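Local coordinates for ARO (armadillo repeats only protein) (Plasmodium falciparum Santa Lucia, PDB 5EWP) that probably serves as an armadillo-repeat binding scaffold in the translocation and attachment of rhoptries to the apical pole of the malaria parasite, at residues Gln29-Leu34 against Ala60-Gln65; Asn140-Lys145 against Leu191-Glu196. All coordinates share one frame; numbering follows the deposited sequence.

In the fold
Both contacts join helices of one all-helical armadillo solenoid, and they follow each other in series along the chain, contact 1 closing before contact 2 opens. Contact 1 packs helix 28-34 on helix 58-70 near the N-terminal end; contact 2 pairs the N-terminal turns of helices 142-156 and 192-205 further along the stack. Their centres lie 27 Å apart, on opposite sides of the chain's centre, and their nearest atoms stay about 13 Å apart. They share no helix, but helix 100-113 touches residues of both, packing beside helix 58-70 and helix 142-156. The two thus sample different layers of an elongated scaffold, a shape consistent with a protein-binding role.

Contact 1 (Gln29-Leu34 against Ala60-Gln65); sequences QEFVNL and ALSATQ
Phe-31 turns one face of its ring to Gln-65, whose CB sits 3.9 Å from the ring centroid and 15° off the ring normal, a CH-pi contact. The methylene lies offset toward the rim, 3.8 Å from Phe-31 CZ, and Gln-65 CG also touches that side of the ring. Gln-65 starts toward the ring, but a bend at chi2 leads its amide away, so that the aliphatic part of the side chain does the packing.

One turn earlier on the same helix, Ser-62 fits between Phe-31 and Leu-34. Its OG comes within 3.3 Å of Leu-34 CB and lies at the edge of the Phe-31 ring, 4.0 Å from CD1; its CB lies 3.6 Å from Phe-31 O. With chi1 at -65° the hydroxyl folds back beside its own backbone N and bonds to Ile-58 O, leaving this buried polar atom satisfied within its helix. No hydrogen bond crosses the contact. With a side chain as small as serine's at this point the backbones lie close, Phe-31 CA 5.2 Å from Ser-62 CA.

The axes of the two short helical segments pass 8.2 Å apart, their N-to-C directions 145° apart, a roughly antiparallel pairing in the N-terminal part of the solenoid. Helix 14-25 adds Phe-19, which meets the Phe-31 ring and touches Ser-62, and Tyr-23, which touches Gln-65. Helix 87-95 receives Val-32 and Ala-63, while helix 100-113 packs against Ala-60 and Ala-63.

Contact 2 (Asn140-Lys145 against Leu191-Glu196); sequences NIDGMK and LYTQLE
Thr-193 OG1 donates a short hydrogen bond to Asp-142 OD1, 2.5 Å away, which is the direct polar link between the starts of two helices. The hydroxyl meets the oxygen on its syn side, 20° out of the carboxylate plane. Asp-142 reaches across because its CG is anti to the backbone N (chi1 -172°), while the Thr-193 hydroxyl is held beside its own backbone N (chi1 -59°), with the methyl CG2 beside the carbonyl carbon.

A second, water-mediated link runs alongside. The water donates to Asp-142 OD2 at 3.0 Å and accepts from Thr-193 N at 2.9 Å. Each carboxylate oxygen therefore has its own route to the same threonine, one through the hydroxyl and the other through the backbone amide.

Apolar packing is slight: Lys-145 CG, from about one turn further along the helix than Asp-142, lies 4.3 Å from Thr-193 CG2. Thr-193 also touches Ala-146, and Lys-145 leans on Leu-178 in the loop after helix 171-177.

Asp-142 and Thr-193 occupy the first turns of helices 142-156 and 192-205, where backbone N-H groups point out of the helix end. The paired bonds should fix the rotation of the exposed carboxylate, and its negative charge would probably be favoured by the two nearby helix N-termini, making this a mainly polar link between the N-terminal turns of the two helices.

Contact 1 (Gln29-Leu34 against Ala60-Gln65)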
ATOM      1  N   GLN A  29       8.379 -15.096 -13.553  1.00 19.78           N
ATOM      2  CA  GLN A  29       7.173 -15.435 -14.307  1.00 19.26           C
ATOM      3  C   GLN A  29       6.445 -16.630 -13.710  1.00 19.22           C
ATOM      4  O   GLN A  29       5.206 -16.668 -13.674  1.00 19.78           O
ATOM      5  CB  GLN A  29       7.495 -15.726 -15.773  1.00 23.09           C
ATOM      6  CG  GLN A  29       6.250 -15.958 -16.628  1.00 23.39           C
ATOM      7  CD  GLN A  29       5.369 -14.725 -16.723  1.00 29.15           C
ATOM      8  OE1 GLN A  29       5.694 -13.768 -17.433  1.00 26.86           O
ATOM      9  NE2 GLN A  29       4.257 -14.733 -16.009  1.00 23.54           N
ATOM     10  N   GLU A  30       7.205 -17.612 -13.246  1.00 16.71           N
ATOM     11  CA  GLU A  30       6.564 -18.798 -12.669  1.00 19.94           C
ATOM     12  C   GLU A  30       5.868 -18.458 -11.343  1.00 18.12           C
ATOM     13  O   GLU A  30       4.753 -18.921 -11.080  1.00 17.95           O
ATOM     14  CB  GLU A  30       7.590 -19.912 -12.469  1.00 25.60           C
ATOM     15  CG  GLU A  30       7.014 -21.241 -12.059  1.00 38.48           C
ATOM     16  CD  GLU A  30       6.108 -21.873 -13.098  1.00 46.84           C
ATOM     17  OE1 GLU A  30       6.104 -21.438 -14.269  1.00 41.96           O
ATOM     18  OE2 GLU A  30       5.414 -22.843 -12.740  1.00 54.63           O
ATOM     19  N   PHE A  31       6.513 -17.635 -10.522  1.00 17.30           N
ATOM     20  CA  PHE A  31       5.865 -17.146  -9.301  1.00 19.86           C
ATOM     21  C   PHE A  31       4.554 -16.420  -9.628  1.00 19.41           C
ATOM     22  O   PHE A  31       3.553 -16.630  -8.970  1.00 16.22           O
ATOM     23  CB  PHE A  31       6.795 -16.211  -8.516  1.00 17.46           C
ATOM     24  CG  PHE A  31       7.803 -16.927  -7.638  1.00 21.56           C
ATOM     25  CD1 PHE A  31       7.424 -18.007  -6.855  1.00 21.99           C
ATOM     26  CD2 PHE A  31       9.127 -16.507  -7.595  1.00 19.92           C
ATOM     27  CE1 PHE A  31       8.349 -18.653  -6.043  1.00 23.73           C
ATOM     28  CE2 PHE A  31      10.060 -17.151  -6.793  1.00 29.40           C
ATOM     29  CZ  PHE A  31       9.666 -18.226  -6.009  1.00 21.82           C
ATOM     30  N   VAL A  32       4.551 -15.552 -10.641  1.00 16.12           N
ATOM     31  CA  VAL A  32       3.306 -14.890 -11.012  1.00 16.33           C
ATOM     32  C   VAL A  32       2.223 -15.899 -11.432  1.00 20.50           C
ATOM     33  O   VAL A  32       1.069 -15.793 -11.008  1.00 18.62           O
ATOM     34  CB  VAL A  32       3.558 -13.851 -12.129  1.00 15.38           C
ATOM     35  CG1 VAL A  32       2.248 -13.267 -12.639  1.00 18.67           C
ATOM     36  CG2 VAL A  32       4.418 -12.744 -11.567  1.00 16.91           C
ATOM     37  N   ASN A  33       2.603 -16.891 -12.237  1.00 19.00           N
ATOM     38  CA  ASN A  33       1.668 -17.926 -12.667  1.00 19.47           C
ATOM     39  C   ASN A  33       1.147 -18.730 -11.497  1.00 17.99           C
ATOM     40  O   ASN A  33       0.010 -19.212 -11.520  1.00 22.39           O
ATOM     41  CB  ASN A  33       2.326 -18.877 -13.672  1.00 25.87           C
ATOM     42  CG  ASN A  33       2.706 -18.190 -14.957  1.00 31.42           C
ATOM     43  OD1 ASN A  33       2.106 -17.184 -15.328  1.00 26.54           O
ATOM     44  ND2 ASN A  33       3.702 -18.733 -15.648  1.00 36.65           N
ATOM     45  N   LEU A  34       1.996 -18.882 -10.483  1.00 16.20           N
ATOM     46  CA  LEU A  34       1.657 -19.684  -9.298  1.00 17.08           C
ATOM     47  C   LEU A  34       0.770 -18.939  -8.292  1.00 14.96           C
ATOM     48  O   LEU A  34       0.212 -19.552  -7.385  1.00 16.98           O
ATOM     49  CB  LEU A  34       2.943 -20.146  -8.617  1.00 18.83           C
ATOM     50  CG  LEU A  34       3.668 -21.318  -9.272  1.00 18.18           C
ATOM     51  CD1 LEU A  34       4.980 -21.513  -8.570  1.00 22.79           C
ATOM     52  CD2 LEU A  34       2.805 -22.590  -9.186  1.00 23.29           C
ATOM     53  N   ALA A  60      -0.569 -17.690  -2.157  1.00 16.76           N
ATOM     54  CA  ALA A  60      -0.158 -16.598  -1.281  1.00 16.18           C
ATOM     55  C   ALA A  60       1.353 -16.611  -1.025  1.00 19.93           C
ATOM     56  O   ALA A  60       1.976 -15.561  -0.872  1.00 17.12           O
ATOM     57  CB  ALA A  60      -0.915 -16.662   0.028  1.00 18.52           C
ATOM     58  N   LEU A  61       1.939 -17.801  -0.970  1.00 14.86           N
ATOM     59  CA  LEU A  61       3.372 -17.920  -0.748  1.00 12.36           C
ATOM     60  C   LEU A  61       4.173 -17.358  -1.929  1.00 14.36           C
ATOM     61  O   LEU A  61       5.229 -16.747  -1.758  1.00 14.10           O
ATOM     62  CB  LEU A  61       3.729 -19.378  -0.519  1.00 17.47           C
ATOM     63  CG  LEU A  61       5.158 -19.654  -0.060  1.00 17.97           C
ATOM     64  CD1 LEU A  61       5.459 -18.966   1.261  1.00 22.11           C
ATOM     65  CD2 LEU A  61       5.339 -21.160   0.041  1.00 18.39           C
ATOM     66  N   SER A  62       3.651 -17.576  -3.132  1.00 15.34           N
ATOM     67  CA  SER A  62       4.288 -17.090  -4.351  1.00 16.18           C
ATOM     68  C   SER A  62       4.218 -15.568  -4.402  1.00 14.91           C
ATOM     69  O   SER A  62       5.197 -14.907  -4.738  1.00 16.50           O
ATOM     70  CB  SER A  62       3.619 -17.710  -5.573  1.00 14.52           C
ATOM     71  OG  SER A  62       3.822 -19.124  -5.602  1.00 18.42           O
ATOM     72  N   ALA A  63       3.062 -15.016  -4.048  1.00 15.48           N
ATOM     73  CA  ALA A  63       2.906 -13.567  -3.947  1.00 13.37           C
ATOM     74  C   ALA A  63       3.911 -13.006  -2.934  1.00 12.57           C
ATOM     75  O   ALA A  63       4.489 -11.938  -3.149  1.00 14.88           O
ATOM     76  CB  ALA A  63       1.473 -13.201  -3.558  1.00 15.95           C
ATOM     77  N   THR A  64       4.127 -13.736  -1.836  1.00 15.15           N
ATOM     78  CA  THR A  64       5.083 -13.292  -0.831  1.00 14.27           C
ATOM     79  C   THR A  64       6.530 -13.309  -1.381  1.00 15.47           C
ATOM     80  O   THR A  64       7.293 -12.381  -1.150  1.00 17.11           O
ATOM     81  CB  THR A  64       4.977 -14.145   0.443  1.00 16.34           C
ATOM     82  OG1 THR A  64       3.624 -14.091   0.923  1.00 18.55           O
ATOM     83  CG2 THR A  64       5.912 -13.618   1.505  1.00 19.67           C
ATOM     84  N   GLN A  65       6.905 -14.342  -2.126  1.00 15.30           N
ATOM     85  CA  GLN A  65       8.258 -14.369  -2.687  1.00 14.89           C
ATOM     86  C   GLN A  65       8.450 -13.236  -3.688  1.00 15.54           C
ATOM     87  O   GLN A  65       9.540 -12.664  -3.779  1.00 16.39           O
ATOM     88  CB  GLN A  65       8.563 -15.701  -3.365  1.00 14.43           C
ATOM     89  CG  GLN A  65       8.512 -16.908  -2.408  1.00 26.52           C
ATOM     90  CD  GLN A  65       9.450 -16.781  -1.208  1.00 34.84           C
ATOM     91  OE1 GLN A  65       9.115 -17.223  -0.112  1.00 43.58           O
ATOM     92  NE2 GLN A  65      10.621 -16.185  -1.411  1.00 26.83           N
TER

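Contact 2 (Asn140-Lys145 against Leu191-Glu196)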
ATOM      1  N   ASN A 140      -7.933  -2.204  10.499  1.00 22.62           N
ATOM      2  CA  ASN A 140      -7.448  -1.908  11.845  1.00 29.39           C
ATOM      3  C   ASN A 140      -5.997  -2.307  12.017  1.00 27.94           C
ATOM      4  O   ASN A 140      -5.385  -2.028  13.049  1.00 33.67           O
ATOM      5  CB  ASN A 140      -8.265  -2.639  12.922  1.00 31.23           C
ATOM      6  CG  ASN A 140      -9.667  -2.097  13.083  1.00 41.01           C
ATOM      7  OD1 ASN A 140      -9.949  -0.948  12.746  1.00 40.66           O
ATOM      8  ND2 ASN A 140     -10.552  -2.919  13.644  1.00 43.86           N
ATOM      9  N   ILE A 141      -5.417  -2.913  10.994  1.00 23.44           N
ATOM     10  CA  ILE A 141      -4.028  -3.313  11.107  1.00 20.46           C
ATOM     11  C   ILE A 141      -3.200  -2.165  10.579  1.00 23.19           C
ATOM     12  O   ILE A 141      -3.316  -1.810   9.413  1.00 19.52           O
ATOM     13  CB  ILE A 141      -3.721  -4.607  10.320  1.00 22.35           C
ATOM     14  CG1 ILE A 141      -4.572  -5.773  10.826  1.00 26.83           C
ATOM     15  CG2 ILE A 141      -2.240  -4.938  10.395  1.00 24.68           C
ATOM     16  CD1 ILE A 141      -4.396  -7.039  10.014  1.00 23.40           C
ATOM     17  N   ASP A 142      -2.372  -1.580  11.441  1.00 18.60           N
ATOM     18  CA  ASP A 142      -1.643  -0.369  11.077  1.00 21.84           C
ATOM     19  C   ASP A 142      -0.738  -0.557   9.858  1.00 22.70           C
ATOM     20  O   ASP A 142      -0.636   0.335   9.020  1.00 19.17           O
ATOM     21  CB  ASP A 142      -0.825   0.139  12.266  1.00 25.27           C
ATOM     22  CG  ASP A 142      -0.193   1.499  11.997  1.00 38.27           C
ATOM     23  OD1 ASP A 142      -0.921   2.434  11.583  1.00 40.12           O
ATOM     24  OD2 ASP A 142       1.029   1.638  12.218  1.00 38.05           O
ATOM     25  N   GLY A 143      -0.076  -1.708   9.755  1.00 23.01           N
ATOM     26  CA  GLY A 143       0.825  -1.942   8.633  1.00 19.70           C
ATOM     27  C   GLY A 143       0.087  -1.934   7.307  1.00 18.51           C
ATOM     28  O   GLY A 143       0.561  -1.402   6.307  1.00 15.34           O
ATOM     29  N   MET A 144      -1.083  -2.551   7.317  1.00 20.63           N
ATOM     30  CA  MET A 144      -1.981  -2.605   6.169  1.00 19.24           C
ATOM     31  C   MET A 144      -2.461  -1.205   5.760  1.00 20.29           C
ATOM     32  O   MET A 144      -2.338  -0.806   4.608  1.00 17.98           O
ATOM     33  CB  MET A 144      -3.162  -3.507   6.527  1.00 18.90           C
ATOM     34  CG  MET A 144      -4.271  -3.593   5.507  1.00 25.85           C
ATOM     35  SD  MET A 144      -3.837  -4.445   4.000  1.00 28.26           S
ATOM     36  CE  MET A 144      -5.457  -4.450   3.211  1.00 26.13           C
ATOM     37  N   LYS A 145      -2.995  -0.444   6.709  1.00 19.85           N
ATOM     38  CA  LYS A 145      -3.543   0.862   6.344  1.00 21.35           C
ATOM     39  C   LYS A 145      -2.442   1.812   5.875  1.00 24.89           C
ATOM     40  O   LYS A 145      -2.648   2.577   4.936  1.00 21.04           O
ATOM     41  CB  LYS A 145      -4.339   1.470   7.509  1.00 26.34           C
ATOM     42  CG  LYS A 145      -3.525   1.866   8.728  1.00 23.28           C
ATOM     43  CD  LYS A 145      -4.405   1.969   9.993  1.00 25.72           C
ATOM     44  CE  LYS A 145      -5.798   2.456   9.683  1.00 26.94           C
ATOM     45  NZ  LYS A 145      -6.578   2.726  10.921  1.00 34.13           N
ATOM     46  N   LEU A 191       3.385   7.966  16.276  1.00 44.35           N
ATOM     47  CA  LEU A 191       2.235   8.188  15.418  1.00 40.26           C
ATOM     48  C   LEU A 191       2.735   8.313  13.980  1.00 31.29           C
ATOM     49  O   LEU A 191       2.534   9.327  13.323  1.00 37.10           O
ATOM     50  CB  LEU A 191       1.462   9.429  15.861  1.00 40.57           C
ATOM     51  CG  LEU A 191       0.815   9.280  17.244  1.00 39.29           C
ATOM     52  CD1 LEU A 191       0.484  10.625  17.850  1.00 43.41           C
ATOM     53  CD2 LEU A 191      -0.439   8.455  17.098  1.00 39.10           C
ATOM     54  N   TYR A 192       3.414   7.260  13.533  1.00 32.91           N
ATOM     55  CA  TYR A 192       3.988   7.166  12.195  1.00 30.66           C
ATOM     56  C   TYR A 192       2.956   7.384  11.102  1.00 31.05           C
ATOM     57  O   TYR A 192       3.126   8.239  10.232  1.00 28.14           O
ATOM     58  CB  TYR A 192       4.639   5.799  12.008  1.00 38.96           C
ATOM     59  CG  TYR A 192       5.849   5.566  12.880  1.00 50.41           C
ATOM     60  CD1 TYR A 192       6.798   6.565  13.073  1.00 58.12           C
ATOM     61  CD2 TYR A 192       6.039   4.348  13.520  1.00 48.42           C
ATOM     62  CE1 TYR A 192       7.908   6.350  13.872  1.00 61.71           C
ATOM     63  CE2 TYR A 192       7.141   4.123  14.317  1.00 51.51           C
ATOM     64  CZ  TYR A 192       8.074   5.126  14.493  1.00 61.43           C
ATOM     65  OH  TYR A 192       9.174   4.901  15.292  1.00 66.25           O
ATOM     66  N   THR A 193       1.891   6.590  11.152  1.00 31.84           N
ATOM     67  CA  THR A 193       0.868   6.602  10.120  1.00 29.96           C
ATOM     68  C   THR A 193       0.224   7.984  10.031  1.00 26.60           C
ATOM     69  O   THR A 193      -0.035   8.475   8.937  1.00 26.64           O
ATOM     70  CB  THR A 193      -0.205   5.527  10.392  1.00 30.87           C
ATOM     71  OG1 THR A 193       0.421   4.240  10.440  1.00 36.76           O
ATOM     72  CG2 THR A 193      -1.274   5.528   9.308  1.00 30.38           C
ATOM     73  N   GLN A 194      -0.005   8.620  11.178  1.00 24.74           N
ATOM     74  CA  GLN A 194      -0.581   9.963  11.186  1.00 24.75           C
ATOM     75  C   GLN A 194       0.322  10.976  10.484  1.00 24.64           C
ATOM     76  O   GLN A 194      -0.141  11.790   9.678  1.00 24.71           O
ATOM     77  CB  GLN A 194      -0.862  10.422  12.622  1.00 31.46           C
ATOM     78  CG  GLN A 194      -2.065   9.752  13.264  1.00 28.82           C
ATOM     79  CD  GLN A 194      -1.762   8.357  13.788  1.00 30.21           C
ATOM     80  OE1 GLN A 194      -0.619   7.903  13.752  1.00 30.49           O
ATOM     81  NE2 GLN A 194      -2.791   7.670  14.280  1.00 28.25           N
ATOM     82  N   LEU A 195       1.610  10.919  10.794  1.00 22.28           N
ATOM     83  CA  LEU A 195       2.577  11.823  10.194  1.00 23.54           C
ATOM     84  C   LEU A 195       2.679  11.580   8.693  1.00 21.62           C
ATOM     85  O   LEU A 195       2.736  12.531   7.908  1.00 27.13           O
ATOM     86  CB  LEU A 195       3.940  11.674  10.861  1.00 30.56           C
ATOM     87  CG  LEU A 195       5.032  12.602  10.324  1.00 34.18           C
ATOM     88  CD1 LEU A 195       4.550  14.034  10.226  1.00 35.73           C
ATOM     89  CD2 LEU A 195       6.234  12.528  11.246  1.00 37.31           C
ATOM     90  N   GLU A 196       2.688  10.309   8.293  1.00 22.12           N
ATOM     91  CA  GLU A 196       2.763   9.989   6.865  1.00 26.29           C
ATOM     92  C   GLU A 196       1.526  10.507   6.131  1.00 24.82           C
ATOM     93  O   GLU A 196       1.622  11.029   5.019  1.00 20.68           O
ATOM     94  CB  GLU A 196       2.935   8.480   6.657  1.00 26.17           C
ATOM     95  CG  GLU A 196       4.271   7.958   7.173  1.00 30.52           C
ATOM     96  CD  GLU A 196       4.395   6.445   7.113  1.00 40.64           C
ATOM     97  OE1 GLU A 196       3.455   5.776   6.623  1.00 33.59           O
ATOM     98  OE2 GLU A 196       5.434   5.923   7.572  1.00 44.07           O
TER
HETATM   99  O   HOH W   1       1.518   4.517  13.097  1.00 53.02           O